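Side-chain contacts in glucose-6-phosphate isomerase (Thermus thermophilus, PDB 1ZZG), which probably catalyses the reversible interconversion of glucose 6-phosphate and fructose 6-phosphate, a step shared by glycolysis and gluconeogenesis: residues Ser17-Leu22 against Thr232-His237; Glu25-Leu30 against Glu225-Leu230; Val66-Leu71 against Arg111-Arg116; Glu104-Leu109 against Ala137-Trp142. All blocks are in the same frame, centred on the assembly; numbering follows the deposited sequence.

Contact 1 of 4, residues Ser17-Leu22 against Thr232-His237; sequences SRHGPL and TALLLH
Leu234 is the first residue of helix 228-238 within 232-237 to reach across, and it meets His19. Its CG lies anti to the backbone N (chi1 177°), which carries the branched end out from the helix, and CD1 alone does the touching. That methyl rests 3.8 Å from His19 CB and 3.9 Å from His19 CG, so it leans on the root of the imidazole and comes at the ring obliquely. The two side chains cross at about a right angle. Phe12 and Leu16 of helix 12-18 pack on the same leucine.

One turn further on, His237 comes toward Leu22 from the opposite direction. Leu22 CD2 lies 3.9 Å from His237 NE2, again oblique to the ring. The other ring nitrogen, His237 ND1, is hydrogen-bonded to Trp392 NE1, and the two rings also meet with their planes at about 35°.

His19 occupies the joint between two helices: it is where the chain leaves helix 12-18, and it is the N-cap residue of helix 20-32. Its ND1 is hydrogen-bonded to Ala15 O, one turn back, while its CE1 sits over one face of the Arg18 guanidinium, toward the rim.

No hydrogen bond joins the two segments, so across this contact both histidines meet their leucines by van der Waals packing alone. An indole N-H can only donate and a backbone carbonyl can only accept; His237 ND1 is therefore probably unprotonated and His19 ND1 probably protonated, each through an outside partner, with the charge of His19 undecided.

Contact 2 of 4, residues Glu25-Leu30 against Glu225-Leu230; sequences EARRRL and EESLPL
Leu230 CD1 sits squarely over one face of the Arg27 guanidinium, and this is the tight part of the contact. The methyl lies 3.6 Å above the plane, over its centre, with Arg27 CZ at 3.7 Å from Leu230 CD1. Arg27 runs out from helix 20-32 nearly straight and then bends at chi3 (65°), which turns the flat group across the end of the leucine; the two side chains cross at about a right angle. Leu230 also packs on Leu224 and on Phe387 of helix 371-391.

Ser227 touches more loosely. Its OG is 3.8 Å from Arg27 NH1, not a hydrogen bond, and is bonded instead to Thr219 O. Ser227 is the N-cap residue of helix 228-238 and the centre of an inverse gamma turn.

Away from the interface, on the more exposed side of helix 20-32, charges pair with each other. Arg28 grips Glu25 side-on, NE to OE1 at 2.9 Å and NH2 to OE2 at 2.8 Å, both on the syn side of the carboxylate. Arg29 NE adds a third bond, 3.0 Å to Glu25 OE2, from the anti side.

Arg27 finds its own polar partners outside the two segments: NH1 bonds to the carbonyls of Ala220 and Ala222, and NH2 forms a salt bridge with Glu24. Those carbonyls lie at and just beyond the C-terminal end of helix 206-221, where the helix dipole would probably favour the cation. NH1 and NH2 thus bond outward at the rim of the guanidinium, while one flat face receives a methyl.

Contact 3 of 4, residues Val66-Leu71 against Arg111-Arg116; sequences VEDFVL and RTLDPR
This is a strand-to-loop contact at the start of strand 68-72 in the five-stranded parallel sheet: Asp68 and Val70 meet Leu113, in the turn that leads from helix 103-112 to the neighbouring strand 118-124. Leu113 CG stands anti to the carbonyl carbon (chi1 -64°), and from there its two methyls spread over the strand residues. CD1 lies 3.5 Å from Val70 CG2, an apolar pair, while CD2 comes to 3.4 Å from Asp68 OD1 and packs along the carboxylate.

A water ties the same carboxylate to the turn, donating to Asp68 OD2 at 2.8 Å and accepting from Asp114 N at 2.8 Å. The turn also has a brace of its own: Asp114 OD1 accepts from Arg116 N at 3.0 Å in an Asx turn, with the N-H arriving from above the carboxylate plane.

Asp68 is buried, yet both its oxygens are served from strand 94-98 on the next position of the sheet, OD1 by His96 NE2 and OD2 by Arg94 in a salt bridge. With that arginine and the water beside it, the aspartate is probably kept ionised even though a leucine methyl presses against it.

Contact 4 of 4, residues Glu104-Leu109 against Ala137-Trp142; sequences EPILRL and AVFLKW
With chi1 at -69°, Ile106 carries its CG2 methyl anti to the backbone N, where it reaches both Val138 and Phe139; Phe139, its chi1 of -94° well off a staggered value, swings its ring from helix 130-147 toward helix 103-112. Ile106 CG2 lies 4.3 Å from Val138 CG1 and 4.3 Å from Phe139 CE1, oblique to the ring. One turn along, Leu109 comes nearest with its CB, 4.3 Å from Phe139 CZ, at the ring edge and near the ring plane. The CE1-CZ side of the ring thus meets two residues one turn apart on the facing helix, Ile106 obliquely and Leu109 at its edge.

All three pairs are apolar and none is close, in keeping with short-segment axes 11.6 Å apart at their nearest. The segments run almost parallel, crossing at -20°. What bridges them in polar terms lies just beyond: Trp142 NE1 is hydrogen-bonded to Leu110 O.

Beneath the pair is the sheet. Leu98 touches Ile106, Leu109 and Phe139, and Ile72 also packs on the ring. On the other flank Val325 of the second subunit packs on Ala137 and Leu140, while Glu104 OE2 accepts from the backbone N of Leu317 and Glu318 of that subunit. Two neighbouring, nearly parallel helices on one face of a parallel sheet, each a crossover between successive strands, are characteristic of the flavodoxin-like alpha-beta-alpha sandwich of SIS domains.

In the fold
The four contacts fall into two pairs on opposite sides of the chain's centre. Contacts 1 and 2 have centres 9 Å apart and are successive stations along the same two helices, 20-32 and 228-238. Contacts 3 and 4 lie 11 Å apart, share helix 103-112 and touch directly: Pro115 CG is 3.4 Å from Trp142 CZ2, and Val70 CG1 is 4.0 Å from Phe139 CZ, so the packing runs on from the strand and turn into the helices that cover the sheet. Between the pairs, centres are 45 to 49 Å apart. None of the four is at the predicted catalytic residues Glu267 and Lys406; contact 4 borders the second subunit, which contact 3 reaches through Arg111.

Contact 1 of 4, residues Ser17-Leu22 against Thr232-His237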
# COMPACT_ATOMS: atom_id res chain seq x y z
N SER A 17 -33.90 -0.53 -10.68
CA SER A 17 -35.27 -0.97 -10.85
C SER A 17 -35.33 -2.27 -11.65
O SER A 17 -35.94 -3.25 -11.21
CB SER A 17 -36.08 0.12 -11.56
OG SER A 17 -37.47 -0.18 -11.53
N ARG A 18 -34.68 -2.29 -12.81
CA ARG A 18 -34.68 -3.48 -13.67
C ARG A 18 -34.06 -4.72 -13.02
O ARG A 18 -34.50 -5.84 -13.29
CB ARG A 18 -33.96 -3.18 -14.98
CG ARG A 18 -34.18 -4.26 -16.04
CD ARG A 18 -33.65 -3.84 -17.41
NE ARG A 18 -32.22 -4.13 -17.59
CZ ARG A 18 -31.25 -3.22 -17.55
NH1 ARG A 18 -31.54 -1.94 -17.34
NH2 ARG A 18 -29.99 -3.58 -17.74
N HIS A 19 -33.05 -4.52 -12.19
CA HIS A 19 -32.40 -5.65 -11.53
C HIS A 19 -32.93 -5.88 -10.12
O HIS A 19 -32.38 -6.68 -9.37
CB HIS A 19 -30.88 -5.43 -11.50
CG HIS A 19 -30.25 -5.40 -12.86
ND1 HIS A 19 -30.22 -4.27 -13.64
CD2 HIS A 19 -29.67 -6.38 -13.59
CE1 HIS A 19 -29.66 -4.55 -14.80
NE2 HIS A 19 -29.31 -5.83 -14.80
N GLY A 20 -34.00 -5.18 -9.77
CA GLY A 20 -34.59 -5.32 -8.45
C GLY A 20 -34.80 -6.76 -8.01
O GLY A 20 -34.30 -7.16 -6.95
N PRO A 21 -35.52 -7.57 -8.79
CA PRO A 21 -35.78 -8.98 -8.47
C PRO A 21 -34.51 -9.80 -8.27
O PRO A 21 -34.44 -10.65 -7.37
CB PRO A 21 -36.60 -9.46 -9.66
CG PRO A 21 -37.38 -8.23 -10.02
CD PRO A 21 -36.32 -7.15 -9.96
N LEU A 22 -33.51 -9.55 -9.11
CA LEU A 22 -32.23 -10.26 -9.05
C LEU A 22 -31.53 -9.96 -7.72
O LEU A 22 -31.00 -10.87 -7.08
CB LEU A 22 -31.32 -9.82 -10.20
CG LEU A 22 -30.00 -10.60 -10.31
CD1 LEU A 22 -30.28 -11.97 -10.89
CD2 LEU A 22 -29.01 -9.85 -11.18
N THR A 232 -24.48 -0.89 -4.25
CA THR A 232 -23.08 -0.94 -4.68
C THR A 232 -22.75 -2.34 -5.19
O THR A 232 -21.90 -2.51 -6.05
CB THR A 232 -22.10 -0.53 -3.54
OG1 THR A 232 -22.28 -1.37 -2.39
CG2 THR A 232 -22.35 0.93 -3.15
N ALA A 233 -23.44 -3.35 -4.66
CA ALA A 233 -23.23 -4.72 -5.12
C ALA A 233 -23.63 -4.73 -6.60
O ALA A 233 -22.95 -5.31 -7.45
CB ALA A 233 -24.09 -5.69 -4.34
N LEU A 234 -24.75 -4.07 -6.90
CA LEU A 234 -25.23 -4.00 -8.28
C LEU A 234 -24.19 -3.30 -9.16
O LEU A 234 -23.87 -3.77 -10.25
CB LEU A 234 -26.55 -3.22 -8.35
CG LEU A 234 -27.11 -3.02 -9.77
CD1 LEU A 234 -27.42 -4.38 -10.39
CD2 LEU A 234 -28.35 -2.15 -9.73
N LEU A 235 -23.67 -2.18 -8.68
CA LEU A 235 -22.67 -1.44 -9.43
C LEU A 235 -21.51 -2.35 -9.82
O LEU A 235 -21.14 -2.43 -10.99
CB LEU A 235 -22.15 -0.24 -8.62
CG LEU A 235 -23.08 0.96 -8.48
CD1 LEU A 235 -22.50 1.94 -7.48
CD2 LEU A 235 -23.27 1.63 -9.84
N LEU A 236 -20.93 -3.04 -8.85
CA LEU A 236 -19.82 -3.94 -9.16
C LEU A 236 -20.30 -5.06 -10.10
O LEU A 236 -19.57 -5.46 -11.01
CB LEU A 236 -19.23 -4.55 -7.88
CG LEU A 236 -18.22 -3.70 -7.10
CD1 LEU A 236 -18.91 -2.52 -6.42
CD2 LEU A 236 -17.53 -4.57 -6.06
N HIS A 237 -21.52 -5.54 -9.88
CA HIS A 237 -22.07 -6.61 -10.71
C HIS A 237 -22.22 -6.19 -12.18
O HIS A 237 -21.94 -6.98 -13.08
CB HIS A 237 -23.43 -7.06 -10.19
CG HIS A 237 -24.03 -8.17 -10.99
ND1 HIS A 237 -23.40 -9.38 -11.18
CD2 HIS A 237 -25.20 -8.25 -11.67
CE1 HIS A 237 -24.15 -10.15 -11.94
NE2 HIS A 237 -25.25 -9.49 -12.25

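Contact 2 of 4, residues Glu25-Leu30 against Glu225-Leu230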
# COMPACT_ATOMS: atom_id res chain seq x y z
N GLU A 25 -33.39 -11.57 -4.71
CA GLU A 25 -33.12 -13.00 -4.63
C GLU A 25 -31.71 -13.26 -4.09
O GLU A 25 -31.50 -14.19 -3.31
CB GLU A 25 -33.30 -13.64 -6.01
CG GLU A 25 -32.93 -15.11 -6.11
CD GLU A 25 -33.66 -15.99 -5.11
OE1 GLU A 25 -34.66 -15.53 -4.52
OE2 GLU A 25 -33.23 -17.15 -4.91
N ALA A 26 -30.75 -12.44 -4.49
CA ALA A 26 -29.39 -12.60 -4.01
C ALA A 26 -29.40 -12.44 -2.48
O ALA A 26 -28.79 -13.24 -1.76
CB ALA A 26 -28.47 -11.55 -4.65
N ARG A 27 -30.11 -11.42 -2.00
CA ARG A 27 -30.21 -11.19 -0.56
C ARG A 27 -30.91 -12.35 0.16
O ARG A 27 -30.45 -12.81 1.22
CB ARG A 27 -30.94 -9.87 -0.27
CG ARG A 27 -31.29 -9.68 1.21
CD ARG A 27 -31.62 -8.22 1.55
NE ARG A 27 -32.83 -7.72 0.90
CZ ARG A 27 -33.28 -6.47 1.02
NH1 ARG A 27 -32.62 -5.60 1.78
NH2 ARG A 27 -34.38 -6.09 0.39
N ARG A 28 -32.02 -12.82 -0.40
CA ARG A 28 -32.76 -13.93 0.20
C ARG A 28 -31.85 -15.16 0.32
O ARG A 28 -31.79 -15.81 1.37
CB ARG A 28 -33.99 -14.28 -0.65
CG ARG A 28 -34.92 -15.32 -0.02
CD ARG A 28 -35.77 -16.04 -1.07
NE ARG A 28 -34.93 -16.83 -1.98
CZ ARG A 28 -34.27 -17.93 -1.63
NH1 ARG A 28 -34.34 -18.40 -0.39
NH2 ARG A 28 -33.50 -18.55 -2.51
N ARG A 29 -31.14 -15.49 -0.76
CA ARG A 29 -30.24 -16.64 -0.75
C ARG A 29 -29.21 -16.54 0.36
O ARG A 29 -28.88 -17.54 1.01
CB ARG A 29 -29.52 -16.77 -2.09
CG ARG A 29 -30.41 -17.20 -3.24
CD ARG A 29 -29.59 -17.45 -4.50
NE ARG A 29 -30.44 -17.89 -5.60
CZ ARG A 29 -29.99 -18.36 -6.76
NH1 ARG A 29 -28.68 -18.45 -6.98
NH2 ARG A 29 -30.85 -18.75 -7.70
N LEU A 30 -28.68 -15.34 0.57
CA LEU A 30 -27.67 -15.14 1.60
C LEU A 30 -28.27 -15.32 3.00
O LEU A 30 -27.72 -16.05 3.83
CB LEU A 30 -27.06 -13.74 1.49
CG LEU A 30 -26.03 -13.36 2.56
CD1 LEU A 30 -24.79 -14.24 2.44
CD2 LEU A 30 -25.66 -11.89 2.41
N GLU A 225 -34.47 0.57 -2.27
CA GLU A 225 -34.10 1.98 -2.42
C GLU A 225 -33.21 2.51 -1.30
O GLU A 225 -32.48 3.48 -1.50
CB GLU A 225 -35.35 2.85 -2.51
CG GLU A 225 -35.64 3.41 -3.90
CD GLU A 225 -34.47 4.20 -4.47
OE1 GLU A 225 -33.95 5.11 -3.78
OE2 GLU A 225 -34.06 3.92 -5.61
N GLU A 226 -33.27 1.89 -0.13
CA GLU A 226 -32.48 2.35 1.01
C GLU A 226 -31.34 1.38 1.34
O GLU A 226 -30.54 1.63 2.24
CB GLU A 226 -33.38 2.52 2.23
CG GLU A 226 -34.55 3.48 2.00
CD GLU A 226 -35.75 3.15 2.88
OE1 GLU A 226 -35.57 3.01 4.11
OE2 GLU A 226 -36.86 3.02 2.33
N SER A 227 -31.27 0.28 0.60
CA SER A 227 -30.24 -0.73 0.84
C SER A 227 -28.96 -0.42 0.08
O SER A 227 -28.71 -0.95 -1.00
CB SER A 227 -30.76 -2.12 0.43
OG SER A 227 -29.87 -3.13 0.86
N LEU A 228 -28.14 0.45 0.66
CA LEU A 228 -26.88 0.84 0.03
C LEU A 228 -26.01 -0.35 -0.38
O LEU A 228 -25.48 -0.37 -1.48
CB LEU A 228 -26.11 1.79 0.97
CG LEU A 228 -26.91 3.02 1.44
CD1 LEU A 228 -26.08 3.87 2.39
CD2 LEU A 228 -27.34 3.83 0.22
N PRO A 229 -25.86 -1.36 0.50
CA PRO A 229 -25.03 -2.52 0.14
C PRO A 229 -25.51 -3.26 -1.11
O PRO A 229 -24.69 -3.78 -1.87
CB PRO A 229 -25.09 -3.39 1.40
CG PRO A 229 -25.29 -2.40 2.49
CD PRO A 229 -26.32 -1.46 1.90
N LEU A 230 -26.82 -3.33 -1.33
CA LEU A 230 -27.34 -4.00 -2.53
C LEU A 230 -27.11 -3.10 -3.75
O LEU A 230 -26.94 -3.60 -4.86
CB LEU A 230 -28.84 -4.29 -2.40
CG LEU A 230 -29.23 -5.54 -1.61
CD1 LEU A 230 -30.74 -5.61 -1.50
CD2 LEU A 230 -28.69 -6.79 -2.31

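Contact 3 of 4, residues Val66-Leu71 against Arg111-Arg116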
# COMPACT_ATOMS: atom_id res chain seq x y z
N VAL A 66 1.39 -1.15 28.96
CA VAL A 66 1.76 -1.36 27.56
C VAL A 66 2.03 -0.07 26.79
O VAL A 66 1.18 0.82 26.72
CB VAL A 66 0.66 -2.16 26.81
CG1 VAL A 66 1.01 -2.25 25.32
CG2 VAL A 66 0.53 -3.55 27.40
N GLU A 67 3.22 0.01 26.20
CA GLU A 67 3.62 1.16 25.39
C GLU A 67 3.83 0.69 23.96
O GLU A 67 3.78 1.48 23.02
CB GLU A 67 4.92 1.78 25.92
CG GLU A 67 4.73 2.73 27.10
CD GLU A 67 6.02 3.42 27.49
OE1 GLU A 67 6.76 3.88 26.59
OE2 GLU A 67 6.30 3.53 28.71
N ASP A 68 4.10 -0.60 23.80
CA ASP A 68 4.30 -1.18 22.48
C ASP A 68 3.45 -2.44 22.34
O ASP A 68 3.51 -3.34 23.17
CB ASP A 68 5.79 -1.51 22.27
CG ASP A 68 6.65 -0.25 22.15
OD1 ASP A 68 6.80 0.27 21.02
OD2 ASP A 68 7.15 0.22 23.19
N PHE A 69 2.65 -2.48 21.28
CA PHE A 69 1.76 -3.60 21.00
C PHE A 69 2.26 -4.30 19.74
O PHE A 69 2.18 -3.74 18.65
CB PHE A 69 0.34 -3.08 20.78
CG PHE A 69 -0.71 -4.15 20.72
CD1 PHE A 69 -1.56 -4.36 21.80
CD2 PHE A 69 -0.88 -4.92 19.57
CE1 PHE A 69 -2.56 -5.33 21.74
CE2 PHE A 69 -1.87 -5.89 19.51
CZ PHE A 69 -2.72 -6.10 20.59
N VAL A 70 2.78 -5.52 19.89
CA VAL A 70 3.29 -6.26 18.74
C VAL A 70 2.24 -7.28 18.28
O VAL A 70 2.01 -8.29 18.96
CB VAL A 70 4.61 -7.01 19.07
CG1 VAL A 70 5.05 -7.87 17.88
CG2 VAL A 70 5.71 -6.01 19.44
N LEU A 71 1.61 -7.03 17.14
CA LEU A 71 0.61 -7.95 16.64
C LEU A 71 1.24 -8.92 15.65
O LEU A 71 1.66 -8.52 14.56
CB LEU A 71 -0.54 -7.18 15.96
CG LEU A 71 -1.88 -7.92 15.78
CD1 LEU A 71 -2.90 -6.93 15.22
CD2 LEU A 71 -1.72 -9.13 14.85
N ARG A 111 15.72 -5.75 19.14
CA ARG A 111 16.80 -4.93 19.68
C ARG A 111 16.40 -3.53 20.13
O ARG A 111 17.17 -2.88 20.84
CB ARG A 111 17.92 -4.84 18.64
CG ARG A 111 18.63 -6.15 18.41
CD ARG A 111 19.47 -6.15 17.14
NE ARG A 111 20.20 -7.40 17.01
CZ ARG A 111 20.82 -7.81 15.91
NH1 ARG A 111 20.81 -7.05 14.82
NH2 ARG A 111 21.45 -8.97 15.89
N THR A 112 15.22 -3.06 19.74
CA THR A 112 14.80 -1.71 20.13
C THR A 112 13.63 -1.64 21.11
O THR A 112 13.46 -0.63 21.79
CB THR A 112 14.46 -0.85 18.89
OG1 THR A 112 13.46 -1.52 18.10
CG2 THR A 112 15.71 -0.63 18.04
N LEU A 113 12.82 -2.69 21.18
CA LEU A 113 11.69 -2.69 22.09
C LEU A 113 12.09 -3.05 23.52
O LEU A 113 12.99 -3.87 23.73
CB LEU A 113 10.61 -3.67 21.62
CG LEU A 113 9.88 -3.45 20.29
CD1 LEU A 113 8.90 -4.59 20.06
CD2 LEU A 113 9.15 -2.12 20.32
N ASP A 114 11.43 -2.44 24.49
CA ASP A 114 11.69 -2.75 25.89
C ASP A 114 10.69 -3.85 26.25
O ASP A 114 9.49 -3.61 26.28
CB ASP A 114 11.43 -1.53 26.78
CG ASP A 114 11.71 -1.80 28.25
OD1 ASP A 114 11.78 -2.98 28.64
OD2 ASP A 114 11.87 -0.82 29.01
N PRO A 115 11.18 -5.07 26.52
CA PRO A 115 10.29 -6.19 26.86
C PRO A 115 9.27 -5.84 27.94
O PRO A 115 8.10 -6.22 27.86
CB PRO A 115 11.27 -7.27 27.33
CG PRO A 115 12.47 -7.00 26.51
CD PRO A 115 12.59 -5.49 26.56
N ARG A 116 9.71 -5.10 28.96
CA ARG A 116 8.83 -4.72 30.06
C ARG A 116 7.65 -3.86 29.64
O ARG A 116 6.65 -3.79 30.35
CB ARG A 116 9.62 -3.98 31.13
CG ARG A 116 10.86 -4.70 31.63
CD ARG A 116 11.23 -4.17 33.01
NE ARG A 116 10.26 -4.61 34.01
CZ ARG A 116 9.91 -3.91 35.08
NH1 ARG A 116 10.45 -2.71 35.31
NH2 ARG A 116 9.02 -4.41 35.93
O HOH W 1 9.80 -0.15 24.16

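Contact 4 of 4, residues Glu104-Leu109 against Ala137-Trp142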
# COMPACT_ATOMS: atom_id res chain seq x y z
N GLU A 104 15.60 -9.17 9.24
CA GLU A 104 16.09 -7.88 9.72
C GLU A 104 15.08 -7.00 10.46
O GLU A 104 15.39 -6.51 11.55
CB GLU A 104 16.73 -7.10 8.57
CG GLU A 104 17.93 -7.81 7.91
CD GLU A 104 17.53 -8.93 6.95
OE1 GLU A 104 16.35 -8.98 6.55
OE2 GLU A 104 18.41 -9.75 6.60
N PRO A 105 13.88 -6.78 9.89
CA PRO A 105 12.89 -5.93 10.58
C PRO A 105 12.52 -6.49 11.96
O PRO A 105 12.32 -5.75 12.92
CB PRO A 105 11.70 -5.94 9.62
CG PRO A 105 12.36 -6.13 8.27
CD PRO A 105 13.40 -7.17 8.56
N ILE A 106 12.44 -7.81 12.06
CA ILE A 106 12.10 -8.45 13.32
C ILE A 106 13.25 -8.31 14.32
O ILE A 106 13.03 -8.03 15.49
CB ILE A 106 11.76 -9.93 13.06
CG1 ILE A 106 10.44 -10.00 12.28
CG2 ILE A 106 11.66 -10.70 14.38
CD1 ILE A 106 10.07 -11.36 11.75
N LEU A 107 14.47 -8.46 13.82
CA LEU A 107 15.67 -8.34 14.64
C LEU A 107 15.76 -6.91 15.18
O LEU A 107 16.20 -6.68 16.31
CB LEU A 107 16.89 -8.67 13.78
CG LEU A 107 18.01 -9.55 14.33
CD1 LEU A 107 17.46 -10.73 15.12
CD2 LEU A 107 18.83 -10.04 13.14
N ARG A 108 15.34 -5.94 14.37
CA ARG A 108 15.35 -4.54 14.76
C ARG A 108 14.42 -4.34 15.95
O ARG A 108 14.77 -3.66 16.92
CB ARG A 108 14.89 -3.66 13.59
CG ARG A 108 15.19 -2.18 13.73
CD ARG A 108 14.60 -1.41 12.55
NE ARG A 108 15.08 -0.04 12.46
CZ ARG A 108 16.29 0.32 12.03
NH1 ARG A 108 17.16 -0.61 11.65
NH2 ARG A 108 16.63 1.60 11.99
N LEU A 109 13.23 -4.94 15.87
CA LEU A 109 12.26 -4.85 16.95
C LEU A 109 12.79 -5.51 18.21
O LEU A 109 12.68 -4.95 19.30
CB LEU A 109 10.94 -5.53 16.54
CG LEU A 109 10.09 -4.83 15.48
CD1 LEU A 109 8.86 -5.68 15.18
CD2 LEU A 109 9.67 -3.46 15.96
N ALA A 137 7.36 -18.00 17.72
CA ALA A 137 8.46 -18.78 18.26
C ALA A 137 9.60 -17.84 18.65
O ALA A 137 10.13 -17.90 19.76
CB ALA A 137 8.95 -19.79 17.23
N VAL A 138 9.94 -16.96 17.72
CA VAL A 138 11.00 -15.99 17.93
C VAL A 138 10.72 -15.06 19.10
O VAL A 138 11.58 -14.88 19.97
CB VAL A 138 11.24 -15.15 16.65
CG1 VAL A 138 12.27 -14.07 16.91
CG2 VAL A 138 11.70 -16.05 15.51
N PHE A 139 9.53 -14.48 19.15
CA PHE A 139 9.22 -13.58 20.26
C PHE A 139 9.12 -14.31 21.60
O PHE A 139 9.47 -13.75 22.63
CB PHE A 139 7.95 -12.77 20.00
CG PHE A 139 8.22 -11.42 19.39
CD1 PHE A 139 8.38 -11.27 18.02
CD2 PHE A 139 8.38 -10.30 20.20
CE1 PHE A 139 8.69 -10.03 17.46
CE2 PHE A 139 8.70 -9.05 19.66
CZ PHE A 139 8.86 -8.92 18.29
N LEU A 140 8.66 -15.55 21.58
CA LEU A 140 8.54 -16.31 22.82
C LEU A 140 9.90 -16.41 23.51
O LEU A 140 10.02 -16.16 24.71
CB LEU A 140 7.98 -17.70 22.53
CG LEU A 140 6.49 -17.88 22.85
CD1 LEU A 140 6.07 -19.28 22.46
CD2 LEU A 140 6.25 -17.64 24.33
N LYS A 141 10.93 -16.77 22.75
CA LYS A 141 12.29 -16.89 23.26
C LYS A 141 12.71 -15.56 23.89
O LYS A 141 13.26 -15.51 24.99
CB LYS A 141 13.24 -17.26 22.11
CG LYS A 141 14.71 -17.40 22.49
CD LYS A 141 15.61 -17.53 21.26
CE LYS A 141 17.09 -17.54 21.64
NZ LYS A 141 17.47 -18.69 22.51
N TRP A 142 12.41 -14.48 23.18
CA TRP A 142 12.74 -13.12 23.59
C TRP A 142 12.05 -12.77 24.91
O TRP A 142 12.69 -12.29 25.85
CB TRP A 142 12.32 -12.16 22.48
CG TRP A 142 12.68 -10.73 22.67
CD1 TRP A 142 13.92 -10.16 22.54
CD2 TRP A 142 11.77 -9.66 22.93
NE1 TRP A 142 13.83 -8.80 22.70
CE2 TRP A 142 12.53 -8.46 22.95
CE3 TRP A 142 10.39 -9.59 23.16
CZ2 TRP A 142 11.95 -7.21 23.18
CZ3 TRP A 142 9.81 -8.35 23.39
CH2 TRP A 142 10.59 -7.17 23.40